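Local structure of probable leucine/isoleucine/valine-binding protein (Rhodopirellula baltica, 4KV7) at residues G21-L26 with A74-R79; Y68-T73 with A98-P103. The protein probably binds leucine, isoleucine, valine or a related small ligand as a member of the leucine-binding family of periplasmic binding proteins. The protein carries 1 engineered substitution. One frame throughout, in Å; residues are numbered along the deposited sequence.

Contact 1: G21-L26 with A74-R79; sequences GMSTAL and APNMHR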
# COMPACT_ATOMS: atom_id res chain seq x y z
N GLY A 21 15.96 2.54 -6.95
CA GLY A 21 15.07 2.39 -8.08
C GLY A 21 13.63 2.16 -7.68
O GLY A 21 13.34 1.78 -6.55
N MSE A 22 12.73 2.40 -8.62
CA MSE A 22 11.30 2.18 -8.43
C MSE A 22 10.68 1.94 -9.79
O MSE A 22 11.00 2.64 -10.74
CB MSE A 22 10.69 3.41 -7.75
CG MSE A 22 9.17 3.37 -7.54
SE MSE A 22 8.39 5.10 -6.92
CE MSE A 22 9.12 5.06 -5.13
N SER A 23 9.84 0.91 -9.89
CA SER A 23 8.98 0.71 -11.06
C SER A 23 7.57 0.80 -10.55
O SER A 23 7.21 0.10 -9.60
CB SER A 23 9.22 -0.66 -11.69
OG SER A 23 8.44 -0.82 -12.86
N THR A 24 6.75 1.68 -11.12
CA THR A 24 5.46 1.94 -10.51
C THR A 24 4.50 2.64 -11.45
O THR A 24 4.87 3.08 -12.53
CB THR A 24 5.64 2.76 -9.23
OG1 THR A 24 4.53 2.51 -8.37
CG2 THR A 24 5.80 4.26 -9.52
N ALA A 25 3.25 2.73 -11.02
CA ALA A 25 2.20 3.35 -11.82
C ALA A 25 2.31 4.87 -11.74
O ALA A 25 1.80 5.49 -10.80
CB ALA A 25 0.84 2.88 -11.34
N LEU A 26 2.98 5.46 -12.72
CA LEU A 26 3.09 6.92 -12.81
C LEU A 26 2.12 7.49 -13.85
O LEU A 26 1.95 8.70 -13.93
CB LEU A 26 4.52 7.35 -13.13
CG LEU A 26 5.56 6.93 -12.09
CD1 LEU A 26 6.97 7.26 -12.56
CD2 LEU A 26 5.28 7.59 -10.74
N ALA A 74 8.68 -5.81 -15.91
CA ALA A 74 9.84 -6.65 -16.17
C ALA A 74 11.01 -5.89 -16.82
O ALA A 74 12.11 -5.88 -16.26
CB ALA A 74 9.46 -7.91 -16.96
N PRO A 75 10.79 -5.22 -17.97
CA PRO A 75 11.95 -4.51 -18.52
C PRO A 75 12.43 -3.37 -17.62
O PRO A 75 13.64 -3.10 -17.58
CB PRO A 75 11.45 -3.98 -19.88
CG PRO A 75 9.96 -4.02 -19.78
CD PRO A 75 9.62 -5.15 -18.87
N ASN A 76 11.53 -2.72 -16.90
CA ASN A 76 11.95 -1.67 -15.97
C ASN A 76 12.89 -2.23 -14.91
O ASN A 76 13.91 -1.62 -14.59
CB ASN A 76 10.74 -1.05 -15.26
CG ASN A 76 9.93 -0.12 -16.15
OD1 ASN A 76 10.29 0.13 -17.29
ND2 ASN A 76 8.84 0.40 -15.61
N MSE A 77 12.55 -3.40 -14.37
CA MSE A 77 13.34 -4.01 -13.31
C MSE A 77 14.71 -4.45 -13.82
O MSE A 77 15.71 -4.34 -13.12
CB MSE A 77 12.60 -5.18 -12.67
CG MSE A 77 11.41 -4.74 -11.81
SE MSE A 77 11.94 -3.80 -10.18
CE MSE A 77 13.03 -5.27 -9.43
N HIS A 78 14.75 -4.95 -15.05
CA HIS A 78 16.03 -5.31 -15.64
C HIS A 78 16.91 -4.07 -15.78
O HIS A 78 18.09 -4.11 -15.46
CB HIS A 78 15.84 -6.02 -16.98
CG HIS A 78 15.38 -7.44 -16.85
ND1 HIS A 78 16.14 -8.40 -16.20
CD2 HIS A 78 14.25 -8.06 -17.26
CE1 HIS A 78 15.49 -9.55 -16.23
NE2 HIS A 78 14.35 -9.37 -16.87
N ARG A 79 16.33 -2.95 -16.21
CA ARG A 79 17.11 -1.73 -16.36
C ARG A 79 17.59 -1.20 -15.01
O ARG A 79 18.75 -0.78 -14.88
CB ARG A 79 16.31 -0.66 -17.13
CG ARG A 79 16.05 -1.00 -18.59
CD ARG A 79 16.02 0.23 -19.50
NE ARG A 79 15.04 1.23 -19.05
CZ ARG A 79 13.75 1.21 -19.37
NH1 ARG A 79 13.26 0.24 -20.12
NH2 ARG A 79 12.95 2.17 -18.92
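Ser23 and Asn76 tie strand 16-24 to helix 70-81 inside one α/β lobe of the periplasmic binding protein fold. The helix belongs to a β-α-β crossover: it leaves strand 57-65 and leads to strand 89-90, and strand 16-24 runs between the two, with backbone bonds to both. The packing is tight around Ser23. Its OG stands anti to the backbone N (chi1 -177°), which puts the hydroxyl beside the Asn76 side chain. There Asn76 ND2 donates to Ser23 OG over 3.0 Å in a fairly straight bond (162°), with the oxygen almost exactly in the amide plane. The same OG rides against the root of the asparagine, 3.3 Å from Asn76 CB. Both polar groups are buried and both have a second partner: Asp66 OD2 bonds to the serine hydroxyl, and Asp65 O takes a bond from ND2. Cut back to an alanine, Asn76 would lose the amide that joins the two elements, and Ser23 OG and Asp65 O would probably both be left without this donor. The other face of the helix, with Pro75 and His78, looks to solvent. Within the interior, the contact slackens at the buried Met77, a selenomethionine packed mainly on Ala101, Ile104 and Asn92, whose SE stays 4.4 Å from Ser23 CB.

Contact 2: Y68-T73 with A98-P103; sequences YEPART and AITAIP. With FMT (formic acid), chain B.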
# COMPACT_ATOMS: atom_id res chain seq x y z
N TYR A 68 1.16 0.16 -13.76
CA TYR A 68 0.51 -0.95 -13.04
C TYR A 68 0.26 -2.12 -14.00
O TYR A 68 -0.77 -2.80 -13.95
CB TYR A 68 -0.76 -0.47 -12.33
CG TYR A 68 -1.42 -1.42 -11.34
CD1 TYR A 68 -0.69 -2.24 -10.48
CD2 TYR A 68 -2.81 -1.46 -11.25
CE1 TYR A 68 -1.32 -3.08 -9.57
CE2 TYR A 68 -3.45 -2.27 -10.34
CZ TYR A 68 -2.70 -3.09 -9.51
OH TYR A 68 -3.37 -3.90 -8.63
N GLU A 69 1.25 -2.38 -14.86
CA GLU A 69 1.21 -3.50 -15.78
C GLU A 69 2.50 -4.32 -15.73
O GLU A 69 3.57 -3.80 -16.06
CB GLU A 69 0.94 -3.02 -17.21
CG GLU A 69 -0.50 -2.55 -17.42
CD GLU A 69 -1.52 -3.67 -17.25
OE1 GLU A 69 -1.15 -4.87 -17.27
OE2 GLU A 69 -2.72 -3.35 -17.11
N PRO A 70 2.39 -5.60 -15.34
CA PRO A 70 3.59 -6.44 -15.22
C PRO A 70 4.42 -6.54 -16.50
O PRO A 70 5.64 -6.71 -16.40
CB PRO A 70 3.01 -7.81 -14.86
CG PRO A 70 1.76 -7.48 -14.11
CD PRO A 70 1.19 -6.26 -14.79
N ALA A 71 3.80 -6.42 -17.67
CA ALA A 71 4.54 -6.44 -18.93
C ALA A 71 5.56 -5.31 -19.01
O ALA A 71 6.58 -5.43 -19.69
CB ALA A 71 3.60 -6.39 -20.13
N ARG A 72 5.28 -4.20 -18.34
CA ARG A 72 6.21 -3.09 -18.28
C ARG A 72 7.15 -3.17 -17.09
O ARG A 72 8.27 -2.67 -17.14
CB ARG A 72 5.47 -1.75 -18.32
CG ARG A 72 4.74 -1.54 -19.64
CD ARG A 72 3.70 -0.45 -19.56
NE ARG A 72 4.29 0.87 -19.32
CZ ARG A 72 3.57 1.98 -19.15
NH1 ARG A 72 2.25 1.93 -19.18
NH2 ARG A 72 4.19 3.13 -18.95
N THR A 73 6.68 -3.80 -16.01
CA THR A 73 7.51 -3.97 -14.82
C THR A 73 8.78 -4.74 -15.13
O THR A 73 9.85 -4.37 -14.66
CB THR A 73 6.74 -4.73 -13.72
OG1 THR A 73 5.49 -4.08 -13.48
CG2 THR A 73 7.55 -4.78 -12.42
N ALA A 98 4.65 -6.83 -8.50
CA ALA A 98 5.66 -7.40 -7.60
C ALA A 98 5.98 -8.84 -7.94
O ALA A 98 7.14 -9.27 -7.86
CB ALA A 98 5.21 -7.29 -6.14
N ILE A 99 4.98 -9.62 -8.32
CA ILE A 99 5.21 -11.02 -8.63
C ILE A 99 6.16 -11.17 -9.83
O ILE A 99 7.00 -12.08 -9.86
CB ILE A 99 3.87 -11.77 -8.77
CG1 ILE A 99 3.24 -11.93 -7.38
CG2 ILE A 99 4.07 -13.11 -9.46
CD1 ILE A 99 1.79 -12.35 -7.40
N THR A 100 6.05 -10.26 -10.79
CA THR A 100 7.01 -10.17 -11.89
C THR A 100 8.37 -9.61 -11.46
O THR A 100 9.43 -10.07 -11.91
CB THR A 100 6.41 -9.32 -13.02
OG1 THR A 100 5.23 -9.97 -13.53
CG2 THR A 100 7.40 -9.09 -14.15
N ALA A 101 8.35 -8.61 -10.59
CA ALA A 101 9.57 -7.91 -10.21
C ALA A 101 10.48 -8.70 -9.29
O ALA A 101 11.71 -8.64 -9.41
CB ALA A 101 9.21 -6.60 -9.55
N ILE A 102 9.89 -9.42 -8.35
CA ILE A 102 10.65 -10.07 -7.29
C ILE A 102 11.73 -11.06 -7.77
O ILE A 102 12.85 -11.01 -7.27
CB ILE A 102 9.72 -10.67 -6.22
CG1 ILE A 102 9.13 -9.53 -5.39
CG2 ILE A 102 10.47 -11.64 -5.32
CD1 ILE A 102 7.95 -9.93 -4.52
N PRO A 103 11.43 -11.93 -8.76
CA PRO A 103 12.50 -12.83 -9.21
C PRO A 103 13.71 -12.08 -9.76
O PRO A 103 14.83 -12.57 -9.66
CB PRO A 103 11.83 -13.65 -10.31
CG PRO A 103 10.37 -13.64 -9.94
CD PRO A 103 10.12 -12.29 -9.35
C FMT B . -2.29 -4.65 -5.44
O1 FMT B . -1.75 -5.13 -4.44
O2 FMT B . -1.97 -4.91 -6.61
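Thr100 is the first residue of 98-103 to meet the start of helix 70-81, and it does so against Pro70. Its OG1 touches the proline ring by van der Waals contact, 3.4 Å from Pro70 CB, while the methyl, Thr100 CG2, comes within 3.7 Å of Pro70 O. One residue on, the buried Ala101 presents its methyl to Thr73, with Ala101 CB 3.8 Å from Thr73 CG2. The threonine can do this because its chi1 of -53° sets CG2 anti to the backbone N and OG1 on the other branch. The polar ends of both threonines have partners outside the two segments: Thr73 OG1 bonds to Asp66 OD2, and Thr100 OG1 has a weak bond to Pro96 O in its own helix. Glu69 occupies the N-cap position of helix 70-81; its carbonyl O accepts from both Arg72 N and Thr73 N, and its side chain forms a salt bridge through OE1 with Arg198. Just before it, Tyr68 donates through OH to O2 of a formic acid molecule at 2.7 Å, the oxygen lying at the ring edge and in its plane. Gln164 NE2 also bonds to that hydroxyl, and Thr95 and Tyr138 bond to the acid, which probably came from the crystallisation liquor. The two helices thus meet by van der Waals contact alone, even where the Thr100 hydroxyl and the Pro70 carbonyl take part, while the tyrosine indicates that this region can hold a small carboxylic acid, consistent with a ligand pocket nearby.

In the fold
Helix 70-81 serves both contacts, its first turn in contact 2 and the following turns in contact 1. The touching residues of contact 1 are all buried, between helix and sheet, and it turns on a polar bond; contact 2 joins two helices, is partly buried and is held by packing, without a polar bond between its two segments. Their centres lie 8 Å apart, and the packing is continuous: Ala74 CB is 3.7 Å from Thr100 CG2, and Met77 CE is 3.6 Å from Ala101 O. Asp66 links them chemically, since its OD2 bonds to Ser23 OG of contact 1 and to Thr73 OG1 of contact 2. The loop just past the strand, at Ala25, meets Tyr68, which binds the formic acid.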